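Local coordinates for protein 5'-tyrosyl-DNA phosphodiesterase (Caenorhabditis elegans, PDB 4FVA) that belongs to the endonuclease/exonuclease/phosphatase family, whose DNase I-like fold packs two beta sheets together, and carries a bound magnesium ion, at residues L64-Y72 / I83-H94. Numbering follows the deposited sequence.
Sequences LQSLYKIYY and ILVSKMFDVEKH. With EDO (1,2-ethanediol), chain H.
K69 and Y71 pair with V85 and I83 in an antiparallel beta hairpin at the margin of the DNase I-like fold, where strand 68-72 is the outermost strand of a six-stranded sheet; the chain then turns at S86-F89 and enters the second sheet as strand 90-98. Two hydrogen-bonded pairs hold the hairpin. K69 N donates to V85 O (2.7 Å) and V85 N returns a bond to K69 O, while Y71 N bonds to I83 O and I83 N to Y71 O. L84 CA adds a CA-H...O contact to K69 O.

Apolar contacts occupy the face bearing I70 and L84, whose side chains run side by side; I70 CG1 lies 3.9 Å from L84 CD2, and L64 crosses L84 at about a right angle. V40 of helix 29-43 also packs on L64 and on Y68, whose hydroxyl bonds to P45 O.

On the opposite face, which carries K69, Y71, I83 and V85, Y71 makes the main aromatic contacts. With CG anti to its carbonyl carbon (chi1 -63°), Y71 lies over this face, its ring between H94 and V91. Its CB makes a CH-pi contact over the H94 ring, 3.9 Å from the centroid, and its ring presents an edge to the same imidazole, with planes at 63°. At the far end, V91 CG2 comes within 3.6 Å of Y71 CZ. H94 NE2 is hydrogen-bonded to Q109, so the imidazole bridges the hairpin edge and strand 107-115.

Polar contacts gather at the S86-F89 turn. S86 OG accepts from M88 N, an ST turn, and a water links L67 O to K87 N. K87 NZ reaches back to Q65 O in a weak bond. The extended K69 chain runs alongside the turn until NZ donates to F89 O at 2.6 Å, tilted 19° from the carbonyl plane.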
loop_
_atom_site.group_PDB
_atom_site.type_symbol
_atom_site.label_atom_id
_atom_site.label_comp_id
_atom_site.label_asym_id
_atom_site.label_seq_id
_atom_site.Cartn_x
_atom_site.Cartn_y
_atom_site.Cartn_z
ATOM N N LEU A 64 -7.017 -14.330 -6.808
ATOM C CA LEU A 64 -6.931 -14.254 -5.343
ATOM C C LEU A 64 -8.313 -14.090 -4.700
ATOM O O LEU A 64 -8.443 -14.176 -3.473
ATOM C CB LEU A 64 -5.998 -13.117 -4.902
ATOM C CG LEU A 64 -4.509 -13.288 -5.202
ATOM C CD1 LEU A 64 -3.745 -11.996 -4.947
ATOM C CD2 LEU A 64 -3.941 -14.430 -4.351
ATOM N N GLN A 65 -9.341 -13.891 -5.526
ATOM C CA GLN A 65 -10.696 -13.712 -5.013
ATOM C C GLN A 65 -11.214 -14.969 -4.320
ATOM O O GLN A 65 -12.228 -14.931 -3.613
ATOM C CB GLN A 65 -11.663 -13.263 -6.116
ATOM C CG GLN A 65 -11.988 -14.332 -7.162
ATOM C CD GLN A 65 -12.940 -13.821 -8.242
ATOM O OE1 GLN A 65 -12.522 -13.141 -9.176
ATOM N NE2 GLN A 65 -14.226 -14.145 -8.110
ATOM N N SER A 66 -10.514 -16.081 -4.497
ATOM C CA SER A 66 -10.902 -17.290 -3.779
ATOM C C SER A 66 -10.526 -17.146 -2.304
ATOM O O SER A 66 -11.037 -17.875 -1.455
ATOM C CB SER A 66 -10.256 -18.538 -4.394
ATOM O OG SER A 66 -8.856 -18.552 -4.206
ATOM N N LEU A 67 -9.614 -16.221 -2.009
ATOM C CA LEU A 67 -9.102 -16.019 -0.643
ATOM C C LEU A 67 -9.490 -14.655 -0.042
ATOM O O LEU A 67 -9.492 -14.481 1.183
ATOM C CB LEU A 67 -7.574 -16.140 -0.629
ATOM C CG LEU A 67 -6.897 -17.512 -0.615
ATOM C CD1 LEU A 67 -7.543 -18.460 -1.616
ATOM C CD2 LEU A 67 -5.389 -17.371 -0.893
ATOM N N TYR A 68 -9.771 -13.689 -0.916
ATOM C CA TYR A 68 -10.005 -12.304 -0.532
ATOM C C TYR A 68 -11.236 -11.723 -1.206
ATOM O O TYR A 68 -11.621 -12.177 -2.287
ATOM C CB TYR A 68 -8.802 -11.432 -0.951
ATOM C CG TYR A 68 -7.505 -11.744 -0.245
ATOM C CD1 TYR A 68 -7.210 -11.153 0.975
ATOM C CD2 TYR A 68 -6.555 -12.587 -0.816
ATOM C CE1 TYR A 68 -6.013 -11.410 1.622
ATOM C CE2 TYR A 68 -5.349 -12.855 -0.166
ATOM C CZ TYR A 68 -5.098 -12.264 1.053
ATOM O OH TYR A 68 -3.925 -12.501 1.719
ATOM N N LYS A 69 -11.839 -10.710 -0.590
ATOM C CA LYS A 69 -12.699 -9.801 -1.353
ATOM C C LYS A 69 -11.785 -8.767 -2.037
ATOM O O LYS A 69 -10.857 -8.238 -1.405
ATOM C CB LYS A 69 -13.695 -9.081 -0.448
ATOM C CG LYS A 69 -14.749 -9.980 0.221
ATOM C CD LYS A 69 -15.536 -9.183 1.278
ATOM C CE LYS A 69 -16.683 -10.020 1.829
ATOM N NZ LYS A 69 -17.343 -9.355 2.977
ATOM N N ILE A 70 -12.012 -8.503 -3.320
ATOM C CA ILE A 70 -11.142 -7.589 -4.063
ATOM C C ILE A 70 -11.919 -6.345 -4.501
ATOM O O ILE A 70 -12.961 -6.448 -5.166
ATOM C CB ILE A 70 -10.554 -8.260 -5.321
ATOM C CG1 ILE A 70 -9.867 -9.580 -4.968
ATOM C CG2 ILE A 70 -9.594 -7.310 -6.054
ATOM C CD1 ILE A 70 -9.310 -10.281 -6.174
ATOM N N TYR A 71 -11.395 -5.170 -4.148
ATOM C CA TYR A 71 -11.990 -3.900 -4.546
ATOM C C TYR A 71 -10.986 -3.108 -5.370
ATOM O O TYR A 71 -9.903 -2.787 -4.888
ATOM C CB TYR A 71 -12.497 -3.099 -3.323
ATOM C CG TYR A 71 -13.600 -3.845 -2.601
ATOM C CD1 TYR A 71 -14.922 -3.669 -2.983
ATOM C CD2 TYR A 71 -13.319 -4.762 -1.605
ATOM C CE1 TYR A 71 -15.944 -4.375 -2.379
ATOM C CE2 TYR A 71 -14.330 -5.472 -0.984
ATOM C CZ TYR A 71 -15.646 -5.264 -1.391
ATOM O OH TYR A 71 -16.667 -5.946 -0.802
ATOM N N TYR A 72 -11.347 -2.840 -6.625
ATOM C CA TYR A 72 -10.508 -2.071 -7.542
ATOM C C TYR A 72 -10.935 -0.615 -7.537
ATOM O O TYR A 72 -12.126 -0.325 -7.541
ATOM C CB TYR A 72 -10.581 -2.642 -8.970
ATOM C CG TYR A 72 -10.032 -4.054 -9.107
ATOM C CD1 TYR A 72 -8.667 -4.303 -8.970
ATOM C CD2 TYR A 72 -10.864 -5.127 -9.398
ATOM C CE1 TYR A 72 -8.155 -5.570 -9.091
ATOM C CE2 TYR A 72 -10.360 -6.410 -9.514
ATOM C CZ TYR A 72 -9.001 -6.620 -9.363
ATOM O OH TYR A 72 -8.481 -7.892 -9.483
ATOM N N ILE A 83 -7.703 -2.888 -3.105
ATOM C CA ILE A 83 -7.643 -3.274 -1.704
ATOM C C ILE A 83 -8.252 -4.664 -1.616
ATOM O O ILE A 83 -9.380 -4.879 -2.083
ATOM C CB ILE A 83 -8.425 -2.283 -0.804
ATOM C CG1 ILE A 83 -7.859 -0.858 -0.959
ATOM C CG2 ILE A 83 -8.391 -2.732 0.682
ATOM C CD1 ILE A 83 -8.593 0.185 -0.136
ATOM N N LEU A 84 -7.500 -5.607 -1.058
ATOM C CA LEU A 84 -8.003 -6.965 -0.861
ATOM C C LEU A 84 -8.130 -7.214 0.626
ATOM O O LEU A 84 -7.193 -6.935 1.387
ATOM C CB LEU A 84 -7.072 -8.010 -1.491
ATOM C CG LEU A 84 -6.903 -8.035 -3.016
ATOM C CD1 LEU A 84 -6.036 -6.863 -3.516
ATOM C CD2 LEU A 84 -6.314 -9.371 -3.466
ATOM N N VAL A 85 -9.278 -7.752 1.035
ATOM C CA VAL A 85 -9.525 -8.061 2.432
ATOM C C VAL A 85 -10.040 -9.483 2.627
ATOM O O VAL A 85 -10.638 -10.078 1.732
ATOM C CB VAL A 85 -10.527 -7.079 3.082
ATOM C CG1 VAL A 85 -9.969 -5.631 3.088
ATOM C CG2 VAL A 85 -11.871 -7.161 2.362
ATOM N N SER A 86 -9.798 -10.015 3.814
ATOM C CA SER A 86 -10.375 -11.286 4.217
ATOM C C SER A 86 -11.874 -11.329 3.913
ATOM O O SER A 86 -12.548 -10.297 3.930
ATOM C CB SER A 86 -10.158 -11.482 5.717
ATOM O OG SER A 86 -10.946 -12.554 6.185
ATOM N N LYS A 87 -12.395 -12.511 3.601
ATOM C CA LYS A 87 -13.833 -12.643 3.355
ATOM C C LYS A 87 -14.639 -12.369 4.618
ATOM O O LYS A 87 -15.853 -12.168 4.558
ATOM C CB LYS A 87 -14.177 -14.014 2.769
ATOM C CG LYS A 87 -13.782 -14.129 1.315
ATOM C CD LYS A 87 -13.634 -15.556 0.883
ATOM C CE LYS A 87 -13.486 -15.619 -0.627
ATOM N NZ LYS A 87 -14.534 -14.792 -1.279
ATOM N N MET A 88 -13.952 -12.360 5.760
ATOM C CA MET A 88 -14.579 -12.036 7.040
ATOM C C MET A 88 -14.725 -10.528 7.262
ATOM O O MET A 88 -15.404 -10.089 8.200
ATOM C CB MET A 88 -13.806 -12.668 8.197
ATOM C CG MET A 88 -14.302 -14.042 8.606
ATOM S SD MET A 88 -13.296 -14.724 9.948
ATOM C CE MET A 88 -12.458 -13.259 10.557
ATOM N N PHE A 89 -14.058 -9.738 6.426
ATOM C CA PHE A 89 -14.182 -8.287 6.499
ATOM C C PHE A 89 -15.578 -7.904 5.994
ATOM O O PHE A 89 -15.943 -8.200 4.856
ATOM C CB PHE A 89 -13.075 -7.650 5.650
ATOM C CG PHE A 89 -12.853 -6.186 5.906
ATOM C CD1 PHE A 89 -13.656 -5.226 5.318
ATOM C CD2 PHE A 89 -11.827 -5.775 6.740
ATOM C CE1 PHE A 89 -13.434 -3.873 5.532
ATOM C CE2 PHE A 89 -11.593 -4.410 6.975
ATOM C CZ PHE A 89 -12.395 -3.461 6.371
ATOM N N ASP A 90 -16.357 -7.254 6.849
ATOM C CA ASP A 90 -17.703 -6.822 6.486
ATOM C C ASP A 90 -17.622 -5.406 5.932
ATOM O O ASP A 90 -17.372 -4.456 6.677
ATOM C CB ASP A 90 -18.625 -6.896 7.712
ATOM C CG ASP A 90 -20.094 -6.623 7.376
ATOM O OD1 ASP A 90 -20.521 -6.868 6.222
ATOM O OD2 ASP A 90 -20.832 -6.194 8.289
ATOM N N VAL A 91 -17.822 -5.267 4.622
ATOM C CA VAL A 91 -17.660 -3.974 3.960
ATOM C C VAL A 91 -18.909 -3.114 4.159
ATOM O O VAL A 91 -20.032 -3.584 3.962
ATOM C CB VAL A 91 -17.368 -4.115 2.437
ATOM C CG1 VAL A 91 -17.312 -2.734 1.744
ATOM C CG2 VAL A 91 -16.065 -4.912 2.180
ATOM N N GLU A 92 -18.705 -1.870 4.584
ATOM C CA GLU A 92 -19.808 -0.922 4.740
ATOM C C GLU A 92 -19.827 0.099 3.586
ATOM O O GLU A 92 -20.890 0.440 3.066
ATOM C CB GLU A 92 -19.723 -0.200 6.086
ATOM C CG GLU A 92 -20.876 0.767 6.328
ATOM C CD GLU A 92 -22.199 0.053 6.600
ATOM O OE1 GLU A 92 -22.192 -0.968 7.328
ATOM O OE2 GLU A 92 -23.243 0.509 6.083
ATOM N N LYS A 93 -18.648 0.577 3.190
ATOM C CA LYS A 93 -18.524 1.558 2.099
ATOM C C LYS A 93 -17.259 1.342 1.279
ATOM O O LYS A 93 -16.214 0.992 1.827
ATOM C CB LYS A 93 -18.450 2.995 2.632
ATOM C CG LYS A 93 -19.691 3.565 3.293
ATOM C CD LYS A 93 -19.466 5.064 3.519
ATOM C CE LYS A 93 -20.557 5.684 4.369
ATOM N NZ LYS A 93 -20.531 5.162 5.763
ATOM N N HIS A 94 -17.342 1.591 -0.025
ATOM C CA HIS A 94 -16.142 1.655 -0.841
ATOM C C HIS A 94 -16.203 2.973 -1.576
ATOM O O HIS A 94 -17.036 3.132 -2.461
ATOM C CB HIS A 94 -16.064 0.493 -1.833
ATOM C CG HIS A 94 -14.833 0.515 -2.691
ATOM N ND1 HIS A 94 -14.821 0.048 -3.987
ATOM C CD2 HIS A 94 -13.577 0.962 -2.440
ATOM C CE1 HIS A 94 -13.604 0.185 -4.493
ATOM N NE2 HIS A 94 -12.831 0.736 -3.576
HETATM C C1 EDO H . -6.541 -14.782 3.784
HETATM O O1 EDO H . -7.652 -15.368 3.097
HETATM C C2 EDO H . -7.068 -13.892 4.901
HETATM O O2 EDO H . -8.385 -14.319 5.269
HETATM O O HOH W 1 -10.702 -14.788 3.692
HETATM O O HOH W 2 -14.065 -12.356 -3.608
#